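Local atomic coordinates of trans-4-hydroxy-L-proline dehydratase (Clostridioides difficile 70-100-2010, PDB entry 6VXC), a protein that catalyses the anaerobic dehydration of trans-4-hydroxy-L-proline to (S)-1-pyrroline-5-carboxylate by glycyl radical chemistry. Residues A[336-341]-A[361-366]; A[303-308]-A[329-334]; A[289-292]-A[298-301]. All blocks are in the same frame, centred on the assembly; numbering follows the deposited sequence.

Contact 1 of 3, residues A[336-341]-A[361-366]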
loop_
_atom_site.group_PDB
_atom_site.type_symbol
_atom_site.label_atom_id
_atom_site.label_comp_id
_atom_site.label_asym_id
_atom_site.label_seq_id
_atom_site.Cartn_x
_atom_site.Cartn_y
_atom_site.Cartn_z
ATOM N N VAL A 336 -11.688 12.517 7.641
ATOM C CA VAL A 336 -12.608 11.621 8.325
ATOM C C VAL A 336 -13.198 10.609 7.345
ATOM O O VAL A 336 -13.388 9.440 7.690
ATOM C CB VAL A 336 -13.712 12.426 9.040
ATOM C CG1 VAL A 336 -14.804 11.492 9.522
ATOM C CG2 VAL A 336 -13.128 13.260 10.194
ATOM N N LYS A 337 -13.505 11.038 6.114
ATOM C CA LYS A 337 -14.074 10.103 5.139
ATOM C C LYS A 337 -13.127 8.938 4.867
ATOM O O LYS A 337 -13.553 7.778 4.832
ATOM C CB LYS A 337 -14.436 10.805 3.833
ATOM C CG LYS A 337 -15.481 11.901 3.952
ATOM C CD LYS A 337 -16.800 11.403 4.586
ATOM C CE LYS A 337 -17.440 10.240 3.874
ATOM N NZ LYS A 337 -18.734 9.783 4.507
ATOM N N PHE A 338 -11.839 9.229 4.663
ATOM C CA PHE A 338 -10.853 8.155 4.549
ATOM C C PHE A 338 -10.912 7.233 5.767
ATOM O O PHE A 338 -10.922 6.004 5.636
ATOM C CB PHE A 338 -9.442 8.732 4.419
ATOM C CG PHE A 338 -9.086 9.252 3.053
ATOM C CD1 PHE A 338 -8.772 8.388 2.018
ATOM C CD2 PHE A 338 -8.983 10.629 2.829
ATOM C CE1 PHE A 338 -8.400 8.875 0.780
ATOM C CE2 PHE A 338 -8.623 11.121 1.599
ATOM C CZ PHE A 338 -8.327 10.250 0.569
ATOM N N ASN A 339 -10.941 7.817 6.969
ATOM C CA ASN A 339 -10.910 7.028 8.194
ATOM C C ASN A 339 -12.173 6.206 8.403
ATOM O O ASN A 339 -12.156 5.287 9.227
ATOM C CB ASN A 339 -10.681 7.927 9.419
ATOM C CG ASN A 339 -10.217 7.136 10.639
ATOM O OD1 ASN A 339 -9.117 6.582 10.650
ATOM N ND2 ASN A 339 -11.035 7.110 11.678
ATOM N N ASN A 340 -13.256 6.521 7.692
ATOM C CA ASN A 340 -14.475 5.725 7.731
ATOM C C ASN A 340 -14.433 4.476 6.842
ATOM O O ASN A 340 -15.360 3.669 6.940
ATOM C CB ASN A 340 -15.689 6.580 7.303
ATOM C CG ASN A 340 -16.141 7.554 8.388
ATOM O OD1 ASN A 340 -15.646 7.528 9.505
ATOM N ND2 ASN A 340 -17.105 8.400 8.056
ATOM N N GLN A 341 -13.399 4.286 6.012
ATOM C CA GLN A 341 -13.321 3.160 5.065
ATOM C C GLN A 341 -12.188 2.204 5.428
ATOM O O GLN A 341 -11.036 2.409 5.004
ATOM C CB GLN A 341 -13.130 3.653 3.622
ATOM C CG GLN A 341 -13.871 4.951 3.264
ATOM C CD GLN A 341 -15.357 4.885 3.544
ATOM O OE1 GLN A 341 -16.025 3.891 3.248
ATOM N NE2 GLN A 341 -15.890 5.961 4.107
ATOM N N ALA A 361 -3.976 4.650 1.831
ATOM C CA ALA A 361 -4.273 5.746 0.911
ATOM C C ALA A 361 -3.246 6.839 1.178
ATOM O O ALA A 361 -3.361 7.592 2.142
ATOM C CB ALA A 361 -5.696 6.257 1.078
ATOM N N ASN A 362 -2.240 6.912 0.322
ATOM C CA ASN A 362 -1.028 7.679 0.567
ATOM C C ASN A 362 -1.106 9.037 -0.139
ATOM O O ASN A 362 -1.158 9.100 -1.367
ATOM C CB ASN A 362 0.167 6.855 0.084
ATOM C CG ASN A 362 1.499 7.447 0.477
ATOM O OD1 ASN A 362 1.671 8.658 0.521
ATOM N ND2 ASN A 362 2.479 6.578 0.699
ATOM N N ILE A 363 -1.076 10.119 0.638
ATOM C CA ILE A 363 -1.100 11.480 0.112
ATOM C C ILE A 363 0.307 12.068 0.204
ATOM O O ILE A 363 0.961 11.968 1.247
ATOM C CB ILE A 363 -2.150 12.332 0.856
ATOM C CG1 ILE A 363 -3.552 11.728 0.625
ATOM C CG2 ILE A 363 -2.080 13.788 0.401
ATOM C CD1 ILE A 363 -4.708 12.406 1.346
ATOM N N ASN A 364 0.787 12.636 -0.915
ATOM C CA ASN A 364 2.113 13.233 -1.063
ATOM C C ASN A 364 1.955 14.762 -1.067
ATOM O O ASN A 364 1.395 15.326 -2.013
ATOM C CB ASN A 364 2.765 12.782 -2.371
ATOM C CG ASN A 364 3.406 11.388 -2.317
ATOM O OD1 ASN A 364 4.248 11.094 -3.155
ATOM N ND2 ASN A 364 2.986 10.522 -1.386
ATOM N N THR A 365 2.460 15.431 -0.040
ATOM C CA THR A 365 2.368 16.881 0.091
ATOM C C THR A 365 3.761 17.494 -0.015
ATOM O O THR A 365 4.732 16.959 0.532
ATOM C CB THR A 365 1.681 17.249 1.428
ATOM O OG1 THR A 365 0.338 16.760 1.421
ATOM C CG2 THR A 365 1.638 18.762 1.683
ATOM N N GLY A 366 3.860 18.614 -0.724
ATOM C CA GLY A 366 5.151 19.248 -0.920
ATOM C C GLY A 366 5.672 19.071 -2.336
ATOM O O GLY A 366 5.027 19.500 -3.298
#
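F338 of helix 324-339 lays its ring against A361 and I363, the two residues of segment 361-366 that it touches. One flank of the ring serves A361: CE1 stands 3.8 Å and CD1 3.9 Å from A361 CB. The other flank serves I363, whose CD1 lies 4.1 Å from F338 CE2. Both methyls come in obliquely to the ring. With CB directed toward the strand and CG anti to the carbonyl carbon (chi1 -78°), F338 sets its ring against both aliphatic groups. Loop residue P395, and Y283 of helix 276-293, add further contacts to F338.

Alternation from A361 into strand 362-366 sets the partners: A361 and I363 direct CB toward the helix, whereas N362 between them directs it away and donates through ND2 to G453 O, beside C454, the probable cysteine radical site. Further along segment 336-341, K337 O accepts both from N340 N and from Q341 NE2. The latter bond, 3.0 Å long with an N-H...O angle of 157°, brings the Q341 amide back to the K337 carbonyl, and E92 OE1 also accepts from that NE2.

A helix packed on a strand, with parallel strand 396-401 as that strand's neighbour, is consistent with the alpha/beta barrel of glycyl radical enzymes. No hydrogen bond joins the two segments, and their three touching residues are all buried; the contact is therefore purely apolar and small (113 Å²), packing one phenyl against two aliphatic side chains, with N362 handling polar contacts on the strand's other face.

Contact 2 of 3, residues A[303-308]-A[329-334]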
loop_
_atom_site.group_PDB
_atom_site.type_symbol
_atom_site.label_atom_id
_atom_site.label_comp_id
_atom_site.label_asym_id
_atom_site.label_seq_id
_atom_site.Cartn_x
_atom_site.Cartn_y
_atom_site.Cartn_z
ATOM N N GLY A 303 -3.291 11.494 -4.505
ATOM C CA GLY A 303 -1.891 11.676 -4.843
ATOM C C GLY A 303 -1.390 13.059 -4.480
ATOM O O GLY A 303 -1.258 13.371 -3.296
ATOM N N ARG A 304 -1.100 13.893 -5.483
ATOM C CA ARG A 304 -0.532 15.224 -5.266
ATOM C C ARG A 304 -1.655 16.234 -5.004
ATOM O O ARG A 304 -1.896 17.168 -5.770
ATOM C CB ARG A 304 0.338 15.616 -6.458
ATOM C CG ARG A 304 1.450 14.605 -6.801
ATOM C CD ARG A 304 2.654 14.637 -5.813
ATOM N NE ARG A 304 3.394 15.879 -5.996
ATOM C CZ ARG A 304 3.335 16.911 -5.161
ATOM N NH1 ARG A 304 2.600 16.825 -4.063
ATOM N NH2 ARG A 304 4.001 18.020 -5.434
ATOM N N LEU A 305 -2.332 16.004 -3.874
ATOM C CA LEU A 305 -3.541 16.745 -3.536
ATOM C C LEU A 305 -3.294 18.249 -3.492
ATOM O O LEU A 305 -4.108 19.016 -4.003
ATOM C CB LEU A 305 -4.099 16.241 -2.201
ATOM C CG LEU A 305 -5.375 16.888 -1.660
ATOM C CD1 LEU A 305 -6.539 16.713 -2.622
ATOM C CD2 LEU A 305 -5.727 16.329 -0.270
ATOM N N ASP A 306 -2.166 18.692 -2.913
ATOM C CA ASP A 306 -1.930 20.132 -2.818
ATOM C C ASP A 306 -1.733 20.765 -4.193
ATOM O O ASP A 306 -2.046 21.945 -4.372
ATOM C CB ASP A 306 -0.744 20.480 -1.871
ATOM C CG ASP A 306 0.608 19.799 -2.228
ATOM O OD1 ASP A 306 0.713 19.074 -3.234
ATOM O OD2 ASP A 306 1.591 20.035 -1.457
ATOM N N GLN A 307 -1.230 20.009 -5.176
ATOM C CA GLN A 307 -1.110 20.557 -6.525
ATOM C C GLN A 307 -2.475 20.679 -7.200
ATOM O O GLN A 307 -2.736 21.659 -7.904
ATOM C CB GLN A 307 -0.171 19.700 -7.379
ATOM C CG GLN A 307 1.237 19.473 -6.771
ATOM C CD GLN A 307 1.919 20.765 -6.388
ATOM O OE1 GLN A 307 2.282 21.577 -7.251
ATOM N NE2 GLN A 307 2.076 20.983 -5.086
ATOM N N HIS A 308 -3.361 19.708 -6.993
ATOM C CA HIS A 308 -4.652 19.749 -7.676
ATOM C C HIS A 308 -5.565 20.810 -7.071
ATOM O O HIS A 308 -6.325 21.457 -7.797
ATOM C CB HIS A 308 -5.315 18.366 -7.646
ATOM C CG HIS A 308 -4.468 17.299 -8.258
ATOM N ND1 HIS A 308 -4.139 16.134 -7.597
ATOM C CD2 HIS A 308 -3.823 17.253 -9.448
ATOM C CE1 HIS A 308 -3.341 15.410 -8.361
ATOM N NE2 HIS A 308 -3.135 16.066 -9.489
ATOM N N GLU A 329 -11.456 23.153 6.917
ATOM C CA GLU A 329 -12.615 22.405 7.385
ATOM C C GLU A 329 -13.002 21.320 6.379
ATOM O O GLU A 329 -13.327 20.190 6.762
ATOM C CB GLU A 329 -13.790 23.357 7.647
ATOM C CG GLU A 329 -15.068 22.653 8.133
ATOM C CD GLU A 329 -16.241 23.610 8.387
ATOM O OE1 GLU A 329 -17.062 23.328 9.271
ATOM O OE2 GLU A 329 -16.358 24.619 7.677
ATOM N N LEU A 330 -12.969 21.649 5.091
ATOM C CA LEU A 330 -13.321 20.667 4.069
ATOM C C LEU A 330 -12.320 19.515 4.046
ATOM O O LEU A 330 -12.706 18.359 3.868
ATOM C CB LEU A 330 -13.425 21.339 2.700
ATOM C CG LEU A 330 -14.682 22.190 2.532
ATOM C CD1 LEU A 330 -14.577 23.136 1.347
ATOM C CD2 LEU A 330 -15.904 21.295 2.396
ATOM N N LEU A 331 -11.033 19.811 4.234
ATOM C CA LEU A 331 -10.030 18.752 4.268
ATOM C C LEU A 331 -10.135 17.906 5.527
ATOM O O LEU A 331 -9.877 16.703 5.479
ATOM C CB LEU A 331 -8.626 19.342 4.141
ATOM C CG LEU A 331 -8.292 19.778 2.719
ATOM C CD1 LEU A 331 -6.962 20.473 2.653
ATOM C CD2 LEU A 331 -8.324 18.564 1.779
ATOM N N GLU A 332 -10.498 18.506 6.663
ATOM C CA GLU A 332 -10.745 17.695 7.852
ATOM C C GLU A 332 -11.920 16.763 7.623
ATOM O O GLU A 332 -11.896 15.607 8.054
ATOM C CB GLU A 332 -10.968 18.589 9.083
ATOM C CG GLU A 332 -9.651 19.212 9.573
ATOM C CD GLU A 332 -9.748 20.095 10.830
ATOM O OE1 GLU A 332 -10.827 20.181 11.467
ATOM O OE2 GLU A 332 -8.708 20.707 11.170
ATOM N N CYS A 333 -12.940 17.236 6.910
ATOM C CA CYS A 333 -14.029 16.351 6.516
ATOM C C CYS A 333 -13.519 15.208 5.649
ATOM O O CYS A 333 -13.867 14.048 5.878
ATOM C CB CYS A 333 -15.120 17.140 5.781
ATOM S SG CYS A 333 -16.121 18.250 6.799
ATOM N N LEU A 334 -12.704 15.526 4.639
ATOM C CA LEU A 334 -12.101 14.508 3.781
ATOM C C LEU A 334 -11.315 13.478 4.590
ATOM O O LEU A 334 -11.441 12.268 4.365
ATOM C CB LEU A 334 -11.193 15.168 2.744
ATOM C CG LEU A 334 -10.588 14.163 1.749
ATOM C CD1 LEU A 334 -11.695 13.359 1.052
ATOM C CD2 LEU A 334 -9.707 14.854 0.730
#
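L305 meets L331 and L334 in a helix-to-helix packing contact between helices 305-318 and 324-339, which follow each other in the chain. The L305 side chain starts with CB directed toward the second helix, although its neighbour there is the strand residue I363, with CG2 4.1 Å from L305 CB. CG is anti to the backbone N (chi1 -180°), which sends the branch point toward helix 324-339. Of the two methyls, CD2 makes the contact: it lies 4.0 Å from L331 CD2 and 4.4 Å from L334 CD2. L331 and L334 are three residues apart on one helical face, so one methyl touches both leucines, the second more loosely. The L305 and L331 side chains run in opposite senses and overlap at their CD2 ends.

Just before L305, R304 occupies the N-cap position and is the centre of an inverse gamma turn. Its NH1 forms a salt bridge with D306 OD1 at 3.1 Å, a weak, bent hydrogen bond (125°), while Q307 CG lies 3.4 Å above one face of the guanidinium, toward its rim. The same D306 OD1 also accepts from Q307 NE2 at 3.0 Å, a bond that arrives from above the carboxylate plane, 74° out of it.

Contact 3 of 3, residues A[289-292]-A[298-301]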
loop_
_atom_site.group_PDB
_atom_site.type_symbol
_atom_site.label_atom_id
_atom_site.label_comp_id
_atom_site.label_asym_id
_atom_site.label_seq_id
_atom_site.Cartn_x
_atom_site.Cartn_y
_atom_site.Cartn_z
ATOM N N GLY A 289 -16.252 5.143 -5.992
ATOM C CA GLY A 289 -16.468 4.382 -7.198
ATOM C C GLY A 289 -15.439 3.296 -7.439
ATOM O O GLY A 289 -15.807 2.123 -7.590
ATOM N N VAL A 290 -14.151 3.657 -7.485
ATOM C CA VAL A 290 -13.154 2.658 -7.887
ATOM C C VAL A 290 -12.958 1.614 -6.804
ATOM O O VAL A 290 -12.613 0.462 -7.100
ATOM C CB VAL A 290 -11.826 3.318 -8.291
ATOM C CG1 VAL A 290 -12.037 4.209 -9.527
ATOM C CG2 VAL A 290 -11.198 4.100 -7.101
ATOM N N THR A 291 -13.182 1.969 -5.542
ATOM C CA THR A 291 -13.009 0.980 -4.485
ATOM C C THR A 291 -14.256 0.142 -4.246
ATOM O O THR A 291 -14.197 -0.807 -3.464
ATOM C CB THR A 291 -12.555 1.638 -3.165
ATOM O OG1 THR A 291 -13.560 2.533 -2.690
ATOM C CG2 THR A 291 -11.238 2.388 -3.366
ATOM N N THR A 292 -15.386 0.472 -4.862
ATOM C CA THR A 292 -16.496 -0.468 -4.879
ATOM C C THR A 292 -16.632 -1.204 -6.204
ATOM O O THR A 292 -17.275 -2.251 -6.236
ATOM C CB THR A 292 -17.829 0.219 -4.512
ATOM O OG1 THR A 292 -18.081 1.327 -5.375
ATOM C CG2 THR A 292 -17.846 0.652 -3.043
ATOM N N ASP A 298 -4.597 -0.868 -1.648
ATOM C CA ASP A 298 -4.281 0.527 -1.306
ATOM C C ASP A 298 -5.395 1.494 -1.696
ATOM O O ASP A 298 -5.133 2.666 -1.990
ATOM C CB ASP A 298 -2.964 0.966 -1.943
ATOM C CG ASP A 298 -1.770 0.160 -1.436
ATOM O OD1 ASP A 298 -1.935 -0.622 -0.477
ATOM O OD2 ASP A 298 -0.676 0.321 -1.991
ATOM N N ALA A 299 -6.642 1.017 -1.652
ATOM C CA ALA A 299 -7.825 1.846 -1.881
ATOM C C ALA A 299 -7.647 2.790 -3.066
ATOM O O ALA A 299 -7.473 2.346 -4.200
ATOM C CB ALA A 299 -8.157 2.623 -0.607
ATOM N N PHE A 300 -7.714 4.094 -2.816
ATOM C CA PHE A 300 -7.442 5.112 -3.825
ATOM C C PHE A 300 -6.867 6.321 -3.102
ATOM O O PHE A 300 -6.944 6.417 -1.876
ATOM C CB PHE A 300 -8.719 5.476 -4.630
ATOM C CG PHE A 300 -8.441 6.034 -6.009
ATOM C CD1 PHE A 300 -7.487 5.463 -6.830
ATOM C CD2 PHE A 300 -9.158 7.106 -6.495
ATOM C CE1 PHE A 300 -7.243 5.955 -8.100
ATOM C CE2 PHE A 300 -8.918 7.610 -7.767
ATOM C CZ PHE A 300 -7.971 7.036 -8.573
ATOM N N THR A 301 -6.256 7.230 -3.858
ATOM C CA THR A 301 -5.695 8.427 -3.249
ATOM C C THR A 301 -5.638 9.532 -4.283
ATOM O O THR A 301 -5.323 9.268 -5.449
ATOM C CB THR A 301 -4.279 8.196 -2.676
ATOM O OG1 THR A 301 -3.670 9.461 -2.392
ATOM C CG2 THR A 301 -3.393 7.435 -3.661
#
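V290 and F300 form a CH-pi contact, the aromatic component of this interface. Methyl CG2 of V290 sits over one ring face, 3.9 Å from the centroid and 25° off the ring normal, with a displacement toward the rim. That displacement brings it closest to F300 CG, at 3.5 Å. The two side chains cross at about a right angle. CG2 is wedged between the backbone N and carbonyl carbon of V290, while F300, with CB directed toward the helix and CG anti to the backbone N (chi1 -155°), presents its ring face to that methyl. M544 of helix 542-546 touches both residues.

The aliphatic component comes from T291. Its CG2 presses on the loop backbone, 3.6 Å from A299 C, and reaches A299 CB at 4.1 Å and F300 CB at 4.2 Å. A299 has a positive phi, as does D298 before it, which probably helps turn the A299 main chain toward T291.

Polar groups serve other partners. T291 OG1 bonds to H287 O, a turn earlier in helix 276-293, leaving the methyl branch to face the loop; D298, with CB directed away, bonds through OD1 to a glycerol probably left from crystallisation.

No hydrogen bond crosses between the segments. The loop leaving helix 276-293 thus folds back onto the helix's last turn by dispersion and CH-pi contacts across these two segments, while the threonine hydroxyl is engaged along its own helix.

In the fold
Strand 362-366 of contact 1 touches contacts 2 and 3. Contacts 1 and 2 share helix 324-339 and have centres about 8 Å apart; G366 N probably bonds to D306 OD2 (2.8 Å) and G366 O to R304 NH2 (2.8 Å), tying the strand's end to the start of helix 305-318. Contact 3, about 11 Å from contact 1 between centres, reaches the same strand through a probable bond of N362 O with T301 OG1 (2.7 Å). Contacts 2 and 3 adjoin only in sequence. Toward the active site, the A361 side chain lies about 11 Å from those of C454 and E456, catalytic by similarity, and that of A299 about 12 Å from E456; contact 2 is remote.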